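Local coordinates for protein aminomethyltransferase (Bartonella henselae, PDB 3GIR) that belongs to the aminomethyltransferase (T-protein) family and combines a large N-terminal domain with a smaller C-terminal beta-barrel domain, at residues L109-S114 / L132-E137; A101-A106 / Y116-N121; D128-T133 / L142-G147. All coordinates share one frame; numbering follows the deposited sequence.

Contact 1: residues L109-S114 / L132-E137; sequences LKIGQS and LTRLAE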
# COMPACT_ATOMS: atom_id res chain seq x y z
N LEU A 109 -19.09 9.14 0.93
CA LEU A 109 -17.87 9.33 1.71
C LEU A 109 -17.98 10.63 2.51
O LEU A 109 -18.26 11.68 1.95
CB LEU A 109 -16.68 9.38 0.74
CG LEU A 109 -15.31 9.09 1.28
CD1 LEU A 109 -15.30 7.77 2.09
CD2 LEU A 109 -14.25 9.11 0.17
N LYS A 110 -17.78 10.57 3.82
CA LYS A 110 -17.87 11.77 4.60
C LYS A 110 -16.62 12.60 4.40
O LYS A 110 -15.53 12.08 4.12
CB LYS A 110 -18.13 11.46 6.09
CG LYS A 110 -19.47 10.67 6.33
CD LYS A 110 -19.61 10.21 7.77
CE LYS A 110 -20.71 9.13 7.92
NZ LYS A 110 -20.45 8.20 9.09
N ILE A 111 -16.75 13.91 4.51
CA ILE A 111 -15.57 14.78 4.54
C ILE A 111 -14.63 14.33 5.66
O ILE A 111 -15.03 14.09 6.82
CB ILE A 111 -15.97 16.27 4.78
CG1 ILE A 111 -16.67 16.85 3.55
CG2 ILE A 111 -14.77 17.08 5.03
CD1 ILE A 111 -17.27 18.30 3.78
N GLY A 112 -13.34 14.21 5.35
CA GLY A 112 -12.34 13.66 6.23
C GLY A 112 -12.09 12.15 6.18
O GLY A 112 -11.19 11.67 6.87
N GLN A 113 -12.96 11.41 5.49
CA GLN A 113 -12.89 9.96 5.46
C GLN A 113 -12.06 9.52 4.28
O GLN A 113 -12.20 10.05 3.17
CB GLN A 113 -14.29 9.36 5.28
CG GLN A 113 -15.14 9.36 6.54
CD GLN A 113 -16.39 8.45 6.44
OE1 GLN A 113 -17.01 8.24 5.35
NE2 GLN A 113 -16.76 7.90 7.59
N SER A 114 -11.26 8.49 4.53
CA SER A 114 -10.43 7.81 3.52
C SER A 114 -10.96 6.41 3.26
O SER A 114 -11.48 5.74 4.17
CB SER A 114 -8.99 7.64 4.01
OG SER A 114 -8.38 8.87 4.29
N LEU A 132 -8.45 6.99 -1.45
CA LEU A 132 -9.27 8.17 -1.77
C LEU A 132 -9.74 8.82 -0.46
O LEU A 132 -10.29 8.12 0.39
CB LEU A 132 -10.48 7.73 -2.57
CG LEU A 132 -11.55 8.81 -2.88
CD1 LEU A 132 -11.06 9.89 -3.81
CD2 LEU A 132 -12.80 8.21 -3.43
N THR A 133 -9.52 10.13 -0.31
CA THR A 133 -9.96 10.89 0.89
C THR A 133 -10.76 12.06 0.46
O THR A 133 -10.39 12.72 -0.51
CB THR A 133 -8.72 11.40 1.67
OG1 THR A 133 -7.92 10.26 2.03
CG2 THR A 133 -9.15 12.10 2.97
N ARG A 134 -11.92 12.25 1.06
CA ARG A 134 -12.72 13.44 0.80
C ARG A 134 -12.26 14.56 1.69
O ARG A 134 -12.12 14.35 2.92
CB ARG A 134 -14.19 13.15 1.02
CG ARG A 134 -15.08 14.28 0.59
CD ARG A 134 -16.50 13.88 0.62
NE ARG A 134 -17.30 14.79 -0.23
CZ ARG A 134 -18.58 14.52 -0.50
NH1 ARG A 134 -19.18 13.47 0.04
NH2 ARG A 134 -19.26 15.34 -1.29
N LEU A 135 -11.99 15.69 1.09
CA LEU A 135 -11.48 16.87 1.81
C LEU A 135 -12.51 17.98 1.97
O LEU A 135 -12.43 18.73 2.95
CB LEU A 135 -10.23 17.41 1.13
CG LEU A 135 -8.99 16.51 1.29
CD1 LEU A 135 -7.85 17.14 0.45
CD2 LEU A 135 -8.69 16.32 2.79
N ALA A 136 -13.49 17.99 1.08
CA ALA A 136 -14.55 19.03 1.07
C ALA A 136 -15.70 18.50 0.22
O ALA A 136 -15.65 17.41 -0.35
CB ALA A 136 -14.03 20.35 0.54
N GLU A 137 -16.77 19.29 0.12
CA GLU A 137 -17.87 18.84 -0.69
C GLU A 137 -17.38 18.56 -2.13
O GLU A 137 -17.82 17.60 -2.70
CB GLU A 137 -19.04 19.88 -0.65
CG GLU A 137 -20.20 19.56 -1.53
CD GLU A 137 -21.01 18.31 -1.14
OE1 GLU A 137 -21.24 18.05 0.09
OE2 GLU A 137 -21.47 17.61 -2.07
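Leu-132 reaches Leu-109 at methyl level: the two CD2 atoms lie 4.0 Å apart, and the buried side chains cross obliquely. One residue on, Thr-133 forms an antiparallel non-hydrogen-bonded pair with Ser-114. Both hydroxyls stand on the same face of the sheet, each beside its own backbone N, and Ser-114 OG and Thr-133 OG1 share a hydrogen bond of 2.7 Å whose direction is not fixed.

Arg-134 takes part in three of the four hydrogen bonds across the contact. Both its backbone N and its backbone O bond to the turn, N donating to Gln-113 O (3.1 Å) and O receiving Gly-112 N (2.7 Å). With CG anti to the backbone N (chi1 -172°) and the chain extended as far as NE, the side chain runs past Lys-110 O and the CA of Ile-111. NH1 then donates to Leu-109 O at 2.8 Å, nearly straight (162°) and only 6° out of the guanidinium plane; the same nitrogen also bonds Ala-107 O. From within its own segment, NE donates to Ala-136 O. Arg-134 NH2 donates to Glu-137 O at 3.0 Å and forms a salt bridge with OE2 of Glu-137. Partners at all three nitrogens should fix the rotation of the group.

Leu-135 and the residues after it meet Ile-111, whose branches divide the work: CG2 touches Leu-135 O at 3.5 Å, CG1 packs on the backbone of Ala-136, and CD1 ends 3.8 Å from Glu-137 N. The loop that presents these groups is a type II beta turn from Lys-110 to Gln-113, with Gly-112 at its positive-phi third position. It leads directly into 114-120, an outermost strand of the five-stranded antiparallel sheet, whose neighbour there is strand 126-136.

Contact 2: residues A101-A106 / Y116-N121; sequences ALPVDA and YSYLLN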
# COMPACT_ATOMS: atom_id res chain seq x y z
N ALA A 101 -15.06 6.65 -12.16
CA ALA A 101 -13.68 6.22 -12.33
C ALA A 101 -13.31 5.07 -11.47
O ALA A 101 -12.51 4.21 -11.88
CB ALA A 101 -12.65 7.41 -12.12
N LEU A 102 -13.84 5.06 -10.25
CA LEU A 102 -13.48 4.06 -9.23
C LEU A 102 -14.74 3.40 -8.69
O LEU A 102 -15.79 4.07 -8.64
CB LEU A 102 -12.80 4.73 -8.03
CG LEU A 102 -11.55 5.52 -8.34
CD1 LEU A 102 -11.06 6.31 -7.09
CD2 LEU A 102 -10.40 4.61 -8.87
N PRO A 103 -14.58 2.19 -8.12
CA PRO A 103 -15.77 1.52 -7.53
C PRO A 103 -16.08 2.00 -6.11
O PRO A 103 -16.00 1.24 -5.14
CB PRO A 103 -15.36 0.03 -7.54
CG PRO A 103 -13.86 0.08 -7.39
CD PRO A 103 -13.40 1.35 -8.10
N VAL A 104 -16.51 3.26 -6.02
CA VAL A 104 -16.81 3.93 -4.77
C VAL A 104 -18.14 4.66 -4.93
O VAL A 104 -18.59 4.92 -6.04
CB VAL A 104 -15.70 4.97 -4.39
CG1 VAL A 104 -14.31 4.30 -4.31
CG2 VAL A 104 -15.65 6.17 -5.39
N ASP A 105 -18.81 4.91 -3.83
CA ASP A 105 -19.91 5.89 -3.81
C ASP A 105 -19.35 7.15 -3.16
O ASP A 105 -19.38 7.33 -1.96
CB ASP A 105 -21.16 5.36 -3.07
CG ASP A 105 -22.37 6.30 -3.25
OD1 ASP A 105 -22.15 7.46 -3.70
OD2 ASP A 105 -23.52 5.88 -2.91
N ALA A 106 -18.78 8.00 -4.00
CA ALA A 106 -18.08 9.17 -3.53
C ALA A 106 -19.02 10.13 -2.77
O ALA A 106 -18.56 10.86 -1.90
CB ALA A 106 -17.33 9.88 -4.71
N TYR A 116 -9.88 2.70 0.97
CA TYR A 116 -9.05 1.92 0.06
C TYR A 116 -9.87 1.58 -1.15
O TYR A 116 -11.06 1.18 -1.05
CB TYR A 116 -8.58 0.60 0.75
CG TYR A 116 -7.73 -0.30 -0.09
CD1 TYR A 116 -6.39 -0.04 -0.28
CD2 TYR A 116 -8.29 -1.41 -0.73
CE1 TYR A 116 -5.61 -0.92 -1.07
CE2 TYR A 116 -7.52 -2.25 -1.51
CZ TYR A 116 -6.19 -2.03 -1.66
OH TYR A 116 -5.49 -2.90 -2.51
N SER A 117 -9.30 1.74 -2.33
CA SER A 117 -9.99 1.43 -3.56
C SER A 117 -8.99 1.03 -4.64
O SER A 117 -7.80 0.80 -4.38
CB SER A 117 -10.85 2.60 -4.05
OG SER A 117 -11.83 2.15 -4.96
N TYR A 118 -9.47 0.94 -5.87
CA TYR A 118 -8.60 0.59 -6.99
C TYR A 118 -9.15 1.06 -8.31
O TYR A 118 -10.36 1.10 -8.51
CB TYR A 118 -8.35 -0.96 -7.05
CG TYR A 118 -9.36 -1.82 -6.40
CD1 TYR A 118 -10.63 -1.93 -6.93
CD2 TYR A 118 -9.05 -2.60 -5.29
CE1 TYR A 118 -11.56 -2.77 -6.34
CE2 TYR A 118 -10.01 -3.40 -4.69
CZ TYR A 118 -11.24 -3.48 -5.24
OH TYR A 118 -12.20 -4.32 -4.71
N LEU A 119 -8.24 1.41 -9.19
CA LEU A 119 -8.56 1.77 -10.56
C LEU A 119 -8.62 0.45 -11.35
O LEU A 119 -7.64 -0.25 -11.46
CB LEU A 119 -7.44 2.68 -11.08
CG LEU A 119 -7.69 3.34 -12.37
CD1 LEU A 119 -8.83 4.46 -12.29
CD2 LEU A 119 -6.33 3.89 -12.99
N LEU A 120 -9.77 0.14 -11.95
CA LEU A 120 -9.91 -1.12 -12.70
C LEU A 120 -9.90 -0.86 -14.17
O LEU A 120 -10.41 0.21 -14.62
CB LEU A 120 -11.24 -1.73 -12.33
CG LEU A 120 -11.45 -2.08 -10.91
CD1 LEU A 120 -12.86 -2.68 -10.83
CD2 LEU A 120 -10.41 -3.04 -10.32
N ASN A 121 -9.36 -1.81 -14.92
CA ASN A 121 -9.56 -1.81 -16.37
C ASN A 121 -10.88 -2.46 -16.74
O ASN A 121 -11.65 -2.86 -15.87
CB ASN A 121 -8.39 -2.43 -17.09
CG ASN A 121 -8.20 -3.93 -16.82
OD1 ASN A 121 -9.13 -4.63 -16.53
ND2 ASN A 121 -6.96 -4.37 -16.93
O HOH W 1 -12.42 1.45 -12.02
O HOH W 2 -13.68 0.73 -3.59
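Leu-102 lies against Tyr-118 and Leu-119 where helix 94-101 gives way to an inverse gamma turn centred on Pro-103, closed by Val-104 N donating to Leu-102 O (2.8 Å). The CA 101-104 and CA 117-119 directions differ by 163°, so the loop runs nearly antiparallel to strand 114-120, though its closest CA pair, Leu-102 and Leu-119, is still 5.6 Å apart.

Along the Leu-102 side chain, CB faces Ser-117 OG at 4.1 Å. CG, anti to the carbonyl carbon (chi1 -58°), carries CD2 to the strand, where it sits 3.5 Å from Tyr-118 O and 3.8 Å from Leu-119 CD1. The two leucines cross at about a right angle. Pro-103 CG approaches the CD1-CE1 bond of the Tyr-118 ring obliquely, while the hydroxyl of that ring bonds Leu-278 O.

Polar links between the segments run through water. One water donates to Ala-101 O and accepts from Leu-120 N; another joins Pro-103 O to Ser-117 OG. Tyr-118 O, by contrast, is buried without a hydrogen-bonding partner, and Pro-103 CD presses to within 3.1 Å of Tyr-118 O.

Contact 3: residues D128-T133 / L142-G147; sequences DDLILT and LVANAG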
# COMPACT_ATOMS: atom_id res chain seq x y z
N ASP A 128 -4.11 -0.07 -10.51
CA ASP A 128 -3.43 0.45 -9.32
C ASP A 128 -4.37 0.37 -8.16
O ASP A 128 -5.59 0.50 -8.32
CB ASP A 128 -2.93 1.89 -9.48
CG ASP A 128 -1.71 2.21 -8.56
OD1 ASP A 128 -1.21 1.24 -7.95
OD2 ASP A 128 -1.42 3.44 -8.38
N ASP A 129 -3.82 0.18 -6.98
CA ASP A 129 -4.63 0.38 -5.77
C ASP A 129 -4.34 1.76 -5.22
O ASP A 129 -3.26 2.33 -5.50
CB ASP A 129 -4.53 -0.75 -4.74
CG ASP A 129 -3.20 -1.03 -4.22
OD1 ASP A 129 -2.13 -0.59 -4.73
OD2 ASP A 129 -3.23 -1.82 -3.19
N LEU A 130 -5.35 2.34 -4.56
CA LEU A 130 -5.31 3.79 -4.28
C LEU A 130 -5.97 4.01 -2.94
O LEU A 130 -6.79 3.22 -2.56
CB LEU A 130 -6.14 4.52 -5.39
CG LEU A 130 -5.80 4.45 -6.87
CD1 LEU A 130 -6.87 4.96 -7.87
CD2 LEU A 130 -4.49 5.22 -7.14
N ILE A 131 -5.71 5.15 -2.28
CA ILE A 131 -6.50 5.61 -1.18
C ILE A 131 -7.11 6.94 -1.60
O ILE A 131 -6.41 7.88 -2.08
CB ILE A 131 -5.71 5.85 0.13
CG1 ILE A 131 -4.83 4.65 0.46
CG2 ILE A 131 -6.64 6.31 1.23
CD1 ILE A 131 -5.65 3.43 0.77
N LEU A 132 -8.45 6.99 -1.45
CA LEU A 132 -9.27 8.17 -1.77
C LEU A 132 -9.74 8.82 -0.46
O LEU A 132 -10.29 8.12 0.39
CB LEU A 132 -10.48 7.73 -2.57
CG LEU A 132 -11.55 8.81 -2.88
CD1 LEU A 132 -11.06 9.89 -3.81
CD2 LEU A 132 -12.80 8.21 -3.43
N THR A 133 -9.52 10.13 -0.31
CA THR A 133 -9.96 10.89 0.89
C THR A 133 -10.76 12.06 0.46
O THR A 133 -10.39 12.72 -0.51
CB THR A 133 -8.72 11.40 1.67
OG1 THR A 133 -7.92 10.26 2.03
CG2 THR A 133 -9.15 12.10 2.97
N LEU A 142 -6.37 11.62 -3.98
CA LEU A 142 -5.97 10.23 -4.24
C LEU A 142 -4.47 10.12 -3.99
O LEU A 142 -3.67 11.00 -4.36
CB LEU A 142 -6.25 9.85 -5.71
CG LEU A 142 -7.70 9.60 -6.09
CD1 LEU A 142 -7.99 9.68 -7.65
CD2 LEU A 142 -8.15 8.25 -5.52
N VAL A 143 -4.06 9.00 -3.40
CA VAL A 143 -2.63 8.67 -3.35
C VAL A 143 -2.37 7.43 -4.19
O VAL A 143 -2.98 6.39 -3.92
CB VAL A 143 -2.20 8.45 -1.87
CG1 VAL A 143 -0.69 8.13 -1.80
CG2 VAL A 143 -2.43 9.72 -0.99
N ALA A 144 -1.47 7.58 -5.17
CA ALA A 144 -1.14 6.58 -6.21
C ALA A 144 0.21 5.99 -5.93
O ALA A 144 1.11 6.68 -5.43
CB ALA A 144 -1.12 7.24 -7.58
N ASN A 145 0.40 4.74 -6.32
CA ASN A 145 1.73 4.16 -6.20
C ASN A 145 2.75 4.72 -7.13
O ASN A 145 2.43 5.08 -8.27
CB ASN A 145 1.58 2.64 -6.48
CG ASN A 145 1.02 1.91 -5.35
OD1 ASN A 145 -0.17 1.41 -5.42
ND2 ASN A 145 1.79 1.84 -4.26
N ALA A 146 4.03 4.68 -6.73
CA ALA A 146 5.10 5.24 -7.50
C ALA A 146 5.17 4.74 -8.94
O ALA A 146 5.28 5.55 -9.87
CB ALA A 146 6.42 5.00 -6.75
N GLY A 147 5.11 3.46 -9.13
CA GLY A 147 5.30 2.91 -10.48
C GLY A 147 4.19 3.22 -11.46
O GLY A 147 4.35 3.10 -12.68
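Ile-131 and Val-143 form the antiparallel hydrogen-bonded pair that fixes the register of strands 128-133 and 142-144, whose axes approach to 4.8 Å with N-to-C directions 158° apart. Val-143 N donates to Ile-131 O at 2.9 Å, whereas the return bond from Ile-131 N to Val-143 O is weak at 3.4 Å. The next pair, Leu-132 with Leu-142, is non-hydrogen-bonded, and its CA atoms are 4.6 Å apart. Toward the other end the strands diverge, reaching 7.1 Å between the CA atoms of Asp-128 and Asn-145.

On the face carrying Leu-130, Leu-132, Leu-142 and Ala-144, CD2 of Leu-142 fits against both CB and CD1 of Leu-132, the latter at 3.8 Å. Leu-130 directs its CD2 onto Ala-144, 4.0 Å from that residue's CB. Leu-156 of helix 149-159 packs on Leu-142 from this same face, and Asp-152 touches both Leu-130 and Ala-144.

At the splayed end Asp-128 has CG anti to its own N (chi1 -154°), which places the carboxylate against the 142-147 segment. There OD2 accepts Asn-145 N at 3.0 Å through its syn lone pair, at an N-H...O angle of 150°; the carboxylate of Asp-152 also lies close to this oxygen. OD2 of the neighbouring Asp-129 is hydrogen-bonded to the hydroxyl of Tyr-116 on strand 114-120. A side-chain oxygen of Asp-128 thus accepts a main-chain N-H where the strands have separated, which probably helps keep the open end of the hairpin 126-136/139-144 together.

After helix 94-101 the chain enters 101-106, which contact 2 closes onto 116-121 across a nine-residue gap. Before that loop is complete, 109-114 has opened contact 1, closed only at 132-137, so contacts 1 and 2 cross. They also touch: Leu-132 CD2 lies 4.0 Å from Val-104 CG2. Contact 3 follows contact 2 in series, with Ser-117 O and Leu-130 N 2.9 Å apart as a probable hydrogen bond between neighbouring strands. It begins on the strand where contact 1 ends, shares Leu-132 and Thr-133 with it, and closes the hairpin at 142-147. Together the three tie the loop after helix 94-101 to strands 114-120, 126-136 and 139-144 of one antiparallel sheet.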